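Long-range contact in putative laminarinase (Phanerochaete chrysosporium, PDB 2W39), which probably hydrolyses beta-1,3- and mixed beta-1,3/1,4-glucans such as laminarin and lichenin, as a secreted fungal beta-glucanase of glycoside hydrolase family 16: residues 110-118 against 128-136. Sequence-based numbering, arbitrary orientation.
Sequences WPNGGEVDI and NAMTLHTGA. With LGC (D-glucono-1,5-lactone), chain D; BGC (beta-D-glucopyranose), chain B; BGC (beta-D-glucopyranose), chain C.
Glu115 and His133 lie side by side on the sugar-binding face of an antiparallel hairpin, the glutamate carboxylate stacked on the imidazole with their planes only 11° apart. Backbone bonds hold the strands together here: His133 N donates to Glu115 O, while Asp117 and Thr131 exchange a reciprocal pair. With CG anti to the backbone N (chi1 171°) and the rest of the chain extended, Glu115 rises straight toward the ligand. Glu115 CB packs against His133 CB at 3.9 Å, CG rests beside the imidazole, and Glu115 CD lies 3.5 Å from His133 CD2. At the tip, Glu115 OE1 accepts a hydrogen bond from Trp110 NE1 (2.8 Å) and approaches O2 of the gluconolactone or of the chain B glucose, alternative occupants of one site. Glu115 OE2 is 2.5 Å from Asp117 OD1 and faces the lactone C1. Asp117 meets His133 at the ring edge, its carboxylate turned 71° from the imidazole; the bond from His133 NE2 to Asp117 OD2 (2.9 Å) is weak, and Asn162 bonds ND1. Trp110 sets one indole face against the chain C glucose, with Pro111 CB over the opposite face. On the hairpin's reverse face, Val116 CG2 touches Leu132 CD2 at 3.6 Å. Glu115, Asp117 and Glu120 match the family's Glu-x-Asp-x-x-Glu signature, whose first glutamate is the nucleophile in relatives; the Trp110 bond, with the imidazole alongside, probably restricts carboxylate rotation, and OE2 facing C1 agrees with that role.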
loop_
_atom_site.group_PDB
_atom_site.type_symbol
_atom_site.label_atom_id
_atom_site.label_comp_id
_atom_site.label_asym_id
_atom_site.label_seq_id
_atom_site.Cartn_x
_atom_site.Cartn_y
_atom_site.Cartn_z
ATOM N N TRP A 110 -1.062 -15.547 -8.061
ATOM C CA TRP A 110 -2.192 -14.688 -7.702
ATOM C C TRP A 110 -3.486 -15.216 -8.340
ATOM O O TRP A 110 -3.485 -15.585 -9.511
ATOM C CB TRP A 110 -1.902 -13.248 -8.155
ATOM C CG TRP A 110 -2.887 -12.257 -7.606
ATOM C CD1 TRP A 110 -2.739 -11.494 -6.479
ATOM C CD2 TRP A 110 -4.176 -11.925 -8.146
ATOM N NE1 TRP A 110 -3.858 -10.721 -6.276
ATOM C CE2 TRP A 110 -4.756 -10.960 -7.283
ATOM C CE3 TRP A 110 -4.905 -12.355 -9.263
ATOM C CZ2 TRP A 110 -6.016 -10.405 -7.516
ATOM C CZ3 TRP A 110 -6.159 -11.795 -9.492
ATOM C CH2 TRP A 110 -6.708 -10.847 -8.610
ATOM N N PRO A 111 -4.612 -15.234 -7.599
ATOM C CA PRO A 111 -4.823 -14.765 -6.229
ATOM C C PRO A 111 -4.647 -15.857 -5.175
ATOM O O PRO A 111 -4.968 -15.631 -4.011
ATOM C CB PRO A 111 -6.295 -14.368 -6.262
ATOM C CG PRO A 111 -6.908 -15.426 -7.127
ATOM C CD PRO A 111 -5.881 -15.707 -8.202
ATOM N N ASN A 112 -4.158 -17.037 -5.579
ATOM C CA ASN A 112 -4.167 -18.199 -4.697
ATOM C C ASN A 112 -3.175 -18.141 -3.551
ATOM O O ASN A 112 -3.315 -18.882 -2.593
ATOM C CB ASN A 112 -3.938 -19.469 -5.509
ATOM C CG ASN A 112 -5.073 -19.749 -6.457
ATOM O OD1 ASN A 112 -6.189 -19.285 -6.250
ATOM N ND2 ASN A 112 -4.791 -20.497 -7.512
ATOM N N GLY A 113 -2.170 -17.268 -3.651
ATOM C CA GLY A 113 -1.266 -17.026 -2.527
ATOM C C GLY A 113 -1.670 -15.840 -1.671
ATOM O O GLY A 113 -0.949 -15.464 -0.737
ATOM N N GLY A 114 -2.822 -15.250 -1.988
ATOM C CA GLY A 114 -3.366 -14.147 -1.223
ATOM C C GLY A 114 -2.781 -12.799 -1.614
ATOM O O GLY A 114 -1.767 -12.684 -2.318
ATOM N N GLU A 115 -3.454 -11.769 -1.123
ATOM C CA GLU A 115 -3.027 -10.378 -1.251
ATOM C C GLU A 115 -3.599 -9.646 -0.055
ATOM O O GLU A 115 -4.779 -9.821 0.276
ATOM C CB GLU A 115 -3.571 -9.756 -2.543
ATOM C CG GLU A 115 -3.356 -8.253 -2.650
ATOM C CD GLU A 115 -3.938 -7.634 -3.902
ATOM O OE1 GLU A 115 -4.341 -8.363 -4.832
ATOM O OE2 GLU A 115 -3.967 -6.390 -3.985
ATOM N N VAL A 116 -2.782 -8.850 0.626
ATOM C CA VAL A 116 -3.291 -7.928 1.642
ATOM C C VAL A 116 -2.828 -6.526 1.304
ATOM O O VAL A 116 -1.622 -6.245 1.223
ATOM C CB VAL A 116 -2.907 -8.320 3.105
ATOM C CG1 VAL A 116 -1.404 -8.592 3.242
ATOM C CG2 VAL A 116 -3.373 -7.219 4.068
ATOM N N ASP A 117 -3.801 -5.646 1.104
ATOM C CA ASP A 117 -3.535 -4.236 0.820
ATOM C C ASP A 117 -3.588 -3.490 2.127
ATOM O O ASP A 117 -4.605 -3.515 2.817
ATOM C CB ASP A 117 -4.564 -3.688 -0.167
ATOM C CG ASP A 117 -4.657 -4.539 -1.419
ATOM O OD1 ASP A 117 -3.592 -4.848 -2.010
ATOM O OD2 ASP A 117 -5.758 -4.940 -1.789
ATOM N N ILE A 118 -2.469 -2.854 2.480
ATOM C CA ILE A 118 -2.306 -2.191 3.768
ATOM C C ILE A 118 -2.600 -0.693 3.650
ATOM O O ILE A 118 -3.355 -0.142 4.456
ATOM C CB ILE A 118 -0.878 -2.447 4.317
ATOM C CG1 ILE A 118 -0.636 -3.959 4.454
ATOM C CG2 ILE A 118 -0.691 -1.712 5.632
ATOM C CD1 ILE A 118 0.832 -4.346 4.699
ATOM N N ASN A 128 -8.372 5.541 3.839
ATOM C CA ASN A 128 -7.613 4.377 3.420
ATOM C C ASN A 128 -8.505 3.140 3.395
ATOM O O ASN A 128 -9.414 3.004 4.213
ATOM C CB ASN A 128 -6.476 4.129 4.409
ATOM C CG ASN A 128 -5.525 3.066 3.924
ATOM O OD1 ASN A 128 -5.000 3.177 2.826
ATOM N ND2 ASN A 128 -5.325 2.018 4.720
ATOM N N ALA A 129 -8.196 2.249 2.466
ATOM C CA ALA A 129 -8.843 0.937 2.389
ATOM C C ALA A 129 -7.801 -0.145 2.663
ATOM O O ALA A 129 -6.699 -0.098 2.107
ATOM C CB ALA A 129 -9.474 0.728 1.016
ATOM N N MET A 130 -8.185 -1.136 3.469
ATOM C CA MET A 130 -7.369 -2.302 3.796
ATOM C C MET A 130 -8.192 -3.508 3.361
ATOM O O MET A 130 -9.356 -3.635 3.747
ATOM C CB MET A 130 -7.082 -2.324 5.291
ATOM C CG MET A 130 -6.215 -1.111 5.694
ATOM S SD MET A 130 -6.644 -0.340 7.273
ATOM C CE MET A 130 -8.284 0.311 6.875
ATOM N N THR A 131 -7.609 -4.374 2.529
ATOM C CA THR A 131 -8.401 -5.342 1.766
ATOM C C THR A 131 -7.628 -6.632 1.597
ATOM O O THR A 131 -6.417 -6.612 1.342
ATOM C CB THR A 131 -8.705 -4.757 0.370
ATOM O OG1 THR A 131 -9.271 -3.450 0.507
ATOM C CG2 THR A 131 -9.669 -5.617 -0.404
ATOM N N LEU A 132 -8.346 -7.753 1.688
ATOM C CA LEU A 132 -7.761 -9.026 1.257
ATOM C C LEU A 132 -8.351 -9.450 -0.073
ATOM O O LEU A 132 -9.552 -9.256 -0.328
ATOM C CB LEU A 132 -8.014 -10.163 2.250
ATOM C CG LEU A 132 -7.697 -9.899 3.715
ATOM C CD1 LEU A 132 -7.864 -11.173 4.511
ATOM C CD2 LEU A 132 -6.306 -9.322 3.924
ATOM N N HIS A 133 -7.515 -10.055 -0.906
ATOM C CA HIS A 133 -7.960 -10.708 -2.143
ATOM C C HIS A 133 -7.449 -12.135 -2.088
ATOM O O HIS A 133 -6.260 -12.356 -1.863
ATOM C CB HIS A 133 -7.353 -10.030 -3.376
ATOM C CG HIS A 133 -7.633 -8.567 -3.486
ATOM N ND1 HIS A 133 -8.382 -8.026 -4.505
ATOM C CD2 HIS A 133 -7.223 -7.520 -2.729
ATOM C CE1 HIS A 133 -8.438 -6.712 -4.363
ATOM N NE2 HIS A 133 -7.748 -6.381 -3.289
ATOM N N THR A 134 -8.353 -13.095 -2.288
ATOM C CA THR A 134 -8.023 -14.508 -2.163
ATOM C C THR A 134 -8.716 -15.295 -3.265
ATOM O O THR A 134 -9.517 -14.755 -4.043
ATOM C CB THR A 134 -8.478 -15.082 -0.796
ATOM O OG1 THR A 134 -9.911 -15.082 -0.739
ATOM C CG2 THR A 134 -7.925 -14.286 0.376
ATOM N N GLY A 135 -8.428 -16.586 -3.291
ATOM C CA GLY A 135 -9.273 -17.548 -4.003
ATOM C C GLY A 135 -10.511 -17.945 -3.211
ATOM O O GLY A 135 -10.916 -17.296 -2.238
ATOM N N ALA A 136 -11.123 -19.042 -3.642
ATOM C CA ALA A 136 -12.436 -19.450 -3.173
ATOM C C ALA A 136 -12.518 -19.741 -1.686
ATOM O O ALA A 136 -11.532 -20.172 -1.065
ATOM C CB ALA A 136 -12.905 -20.668 -3.957
HETATM C C1 LGC D . -5.334 -4.688 -5.619
HETATM C C2 LGC D . -5.155 -5.519 -6.854
HETATM O O5 LGC D . -4.257 -3.892 -5.030
HETATM O O1 LGC D . -6.426 -4.651 -5.075
HETATM O O2 LGC D . -5.574 -6.876 -6.613
HETATM C C3 LGC D . -3.706 -5.452 -7.352
HETATM O O3 LGC D . -3.645 -5.840 -8.735
HETATM C C4 LGC D . -3.151 -4.040 -7.164
HETATM O O4 LGC D . -1.915 -3.874 -7.851
HETATM C C5 LGC D . -2.972 -3.827 -5.665
HETATM C C6 LGC D . -2.321 -2.506 -5.264
HETATM O O6 LGC D . -3.009 -1.369 -5.805
HETATM C C2 BGC B . -5.332 -5.117 -6.744
HETATM C C3 BGC B . -3.903 -5.361 -7.236
HETATM C C4 BGC B . -3.143 -4.047 -7.183
HETATM C C5 BGC B . -2.985 -3.692 -5.712
HETATM C C6 BGC B . -2.144 -2.437 -5.526
HETATM C C1 BGC B . -5.461 -4.152 -5.547
HETATM O O1 BGC B . -6.451 -3.152 -5.850
HETATM O O2 BGC B . -5.944 -6.373 -6.411
HETATM O O3 BGC B . -3.903 -5.912 -8.566
HETATM O O4 BGC B . -1.866 -4.161 -7.808
HETATM O O5 BGC B . -4.266 -3.481 -5.095
HETATM O O6 BGC B . -2.960 -1.276 -5.725
HETATM C C2 BGC C . -4.020 -7.435 -10.408
HETATM C C3 BGC C . -3.726 -8.888 -10.763
HETATM C C4 BGC C . -2.283 -9.279 -10.460
HETATM C C5 BGC C . -1.914 -8.899 -9.022
HETATM C C6 BGC C . -0.433 -9.120 -8.712
HETATM C C1 BGC C . -3.601 -7.158 -8.968
HETATM O O2 BGC C . -5.426 -7.196 -10.553
HETATM O O3 BGC C . -3.990 -9.105 -12.155
HETATM O O4 BGC C . -2.129 -10.694 -10.652
HETATM O O5 BGC C . -2.220 -7.515 -8.818
HETATM O O6 BGC C . 0.398 -8.159 -9.390
HETATM O O HOH W 1 -6.172 -17.458 -1.711
#